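Local coordinates for putative branched chain amino acid ABC transporter, periplasmic amino acid-binding protein (Brucella ovis, PDB 4XFK) that probably serves as the periplasmic amino-acid-binding component of an ABC transport system for branched-chain and related amino acids, at residues T144-M149 against T215-N220. The protein carries 1 engineered substitution. Residues are numbered along the deposited sequence; the frame is centred on the assembly and turned at random.
Sequences TVAQGM and TVFTGN
Phe217 lies between strand and helix, its ring reaching from the strand to Val145 and Ala146. The two side chains meet the same end of the ring: CB of Ala146 lies against the CE1-CZ bond of Phe217, 4.0 Å from each atom, on an oblique approach, while CG1 of Val145 comes to the edge near the ring plane, 4.1 Å from the same CE1. Small Ala146 lets the ring come close to the helix backbone, and branched Val145 places a methyl at the ring edge. Within the strand, CG2 of Thr215 sits 4.0 Å above the plane of the Phe217 ring, over its centre, and so covers one face.

Met149 meets Thr215 tip to tip. Its chain runs extended as far as the sulfur and then bends at chi3 (71°), bringing CE to 3.9 Å from Thr215 OG1 and 4.0 Å from Thr215 CG2. A long, flexible thioether suits this place, since it spans the distance that separates helix and strand, whose axes approach no closer than 11.0 Å.

The tight part is the Phe217 ring against Val145 and Ala146, with the Met149-Thr215 contact beside it and no hydrogen bond between the segments. The helix flank of Gln147, partly exposed, is the looser side and turns from the strand. At the far end of 215-220, Thr218 OG1 accepts from Asn220 N at 3.0 Å, forming an ST turn.

The short helix and strand segments run nearly antiparallel (158°), the helix packing on the parallel part of a mixed sheet, as in the alpha/beta lobes of periplasmic binding proteins. Strand 215-218 runs between strands 158-164 and 240-243, Phe217 also touches Val176 and Tyr185, and helix 138-152 meets helix 167-184 through Ala146 and Ile183.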
loop_
_atom_site.group_PDB
_atom_site.type_symbol
_atom_site.label_atom_id
_atom_site.label_comp_id
_atom_site.label_asym_id
_atom_site.label_seq_id
_atom_site.Cartn_x
_atom_site.Cartn_y
_atom_site.Cartn_z
ATOM N N THR A 144 1.804 13.895 -0.854
ATOM C CA THR A 144 0.599 14.103 -1.654
ATOM C C THR A 144 -0.615 14.515 -0.826
ATOM O O THR A 144 -1.358 15.401 -1.245
ATOM C CB THR A 144 0.248 12.913 -2.597
ATOM O OG1 THR A 144 0.018 11.724 -1.834
ATOM C CG2 THR A 144 1.356 12.659 -3.620
ATOM N N VAL A 145 -0.822 13.898 0.338
ATOM C CA VAL A 145 -1.996 14.258 1.124
ATOM C C VAL A 145 -1.917 15.717 1.577
ATOM O O VAL A 145 -2.900 16.462 1.493
ATOM C CB VAL A 145 -2.276 13.280 2.310
ATOM C CG1 VAL A 145 -1.357 13.536 3.509
ATOM C CG2 VAL A 145 -3.735 13.359 2.713
ATOM N N ALA A 146 -0.736 16.145 2.016
ATOM C CA ALA A 146 -0.574 17.508 2.505
ATOM C C ALA A 146 -0.640 18.519 1.352
ATOM O O ALA A 146 -1.319 19.548 1.450
ATOM C CB ALA A 146 0.745 17.644 3.267
ATOM N N GLN A 147 0.062 18.233 0.260
ATOM C CA GLN A 147 0.048 19.138 -0.885
ATOM C C GLN A 147 -1.348 19.267 -1.494
ATOM O O GLN A 147 -1.754 20.356 -1.896
ATOM C CB GLN A 147 1.056 18.705 -1.945
ATOM C CG GLN A 147 1.196 19.702 -3.082
ATOM C CD GLN A 147 1.801 21.007 -2.624
ATOM O OE1 GLN A 147 2.794 21.023 -1.894
ATOM N NE2 GLN A 147 1.198 22.114 -3.036
ATOM N N GLY A 148 -2.078 18.158 -1.571
ATOM C CA GLY A 148 -3.442 18.184 -2.074
ATOM C C GLY A 148 -4.342 19.072 -1.231
ATOM O O GLY A 148 -5.094 19.892 -1.753
ATOM N N MET A 149 -4.252 18.921 0.087
ATOM C CA MET A 149 -4.992 19.797 0.997
ATOM C C MET A 149 -4.606 21.268 0.799
ATOM O O MET A 149 -5.475 22.150 0.765
ATOM C CB MET A 149 -4.776 19.372 2.444
ATOM C CG MET A 149 -5.371 18.008 2.732
ATOM S SD MET A 149 -5.028 17.415 4.392
ATOM C CE MET A 149 -6.064 18.526 5.353
ATOM N N THR A 215 -5.275 19.913 11.473
ATOM C CA THR A 215 -5.053 18.658 10.766
ATOM C C THR A 215 -4.330 17.693 11.682
ATOM O O THR A 215 -3.413 18.083 12.405
ATOM C CB THR A 215 -4.175 18.888 9.530
ATOM O OG1 THR A 215 -4.749 19.928 8.731
ATOM C CG2 THR A 215 -4.049 17.617 8.697
ATOM N N VAL A 216 -4.750 16.433 11.653
ATOM C CA VAL A 216 -4.050 15.359 12.349
ATOM C C VAL A 216 -3.510 14.384 11.306
ATOM O O VAL A 216 -4.279 13.663 10.673
ATOM C CB VAL A 216 -4.973 14.608 13.324
ATOM C CG1 VAL A 216 -4.187 13.503 14.032
ATOM C CG2 VAL A 216 -5.595 15.584 14.325
ATOM N N PHE A 217 -2.195 14.377 11.106
ATOM C CA PHE A 217 -1.589 13.434 10.176
ATOM C C PHE A 217 -1.397 12.088 10.849
ATOM O O PHE A 217 -0.834 12.015 11.945
ATOM C CB PHE A 217 -0.223 13.937 9.713
ATOM C CG PHE A 217 -0.280 15.141 8.806
ATOM C CD1 PHE A 217 -0.676 15.012 7.480
ATOM C CD2 PHE A 217 0.085 16.397 9.272
ATOM C CE1 PHE A 217 -0.721 16.113 6.642
ATOM C CE2 PHE A 217 0.039 17.497 8.439
ATOM C CZ PHE A 217 -0.359 17.358 7.125
ATOM N N THR A 218 -1.831 11.017 10.188
ATOM C CA THR A 218 -1.617 9.688 10.744
ATOM C C THR A 218 -1.552 8.620 9.669
ATOM O O THR A 218 -2.365 8.603 8.738
ATOM C CB THR A 218 -2.698 9.311 11.804
ATOM O OG1 THR A 218 -2.415 8.002 12.309
ATOM C CG2 THR A 218 -4.107 9.327 11.222
ATOM N N GLY A 219 -0.583 7.720 9.827
ATOM C CA GLY A 219 -0.488 6.513 9.016
ATOM C C GLY A 219 -1.129 5.300 9.672
ATOM O O GLY A 219 -0.898 4.178 9.241
ATOM N N ASN A 220 -1.934 5.507 10.710
ATOM C CA ASN A 220 -2.538 4.386 11.426
ATOM C C ASN A 220 -3.485 3.582 10.537
ATOM O O ASN A 220 -4.025 4.094 9.552
ATOM C CB ASN A 220 -3.276 4.868 12.679
ATOM C CG ASN A 220 -2.333 5.309 13.782
ATOM O OD1 ASN A 220 -1.128 5.459 13.571
ATOM N ND2 ASN A 220 -2.883 5.505 14.973
#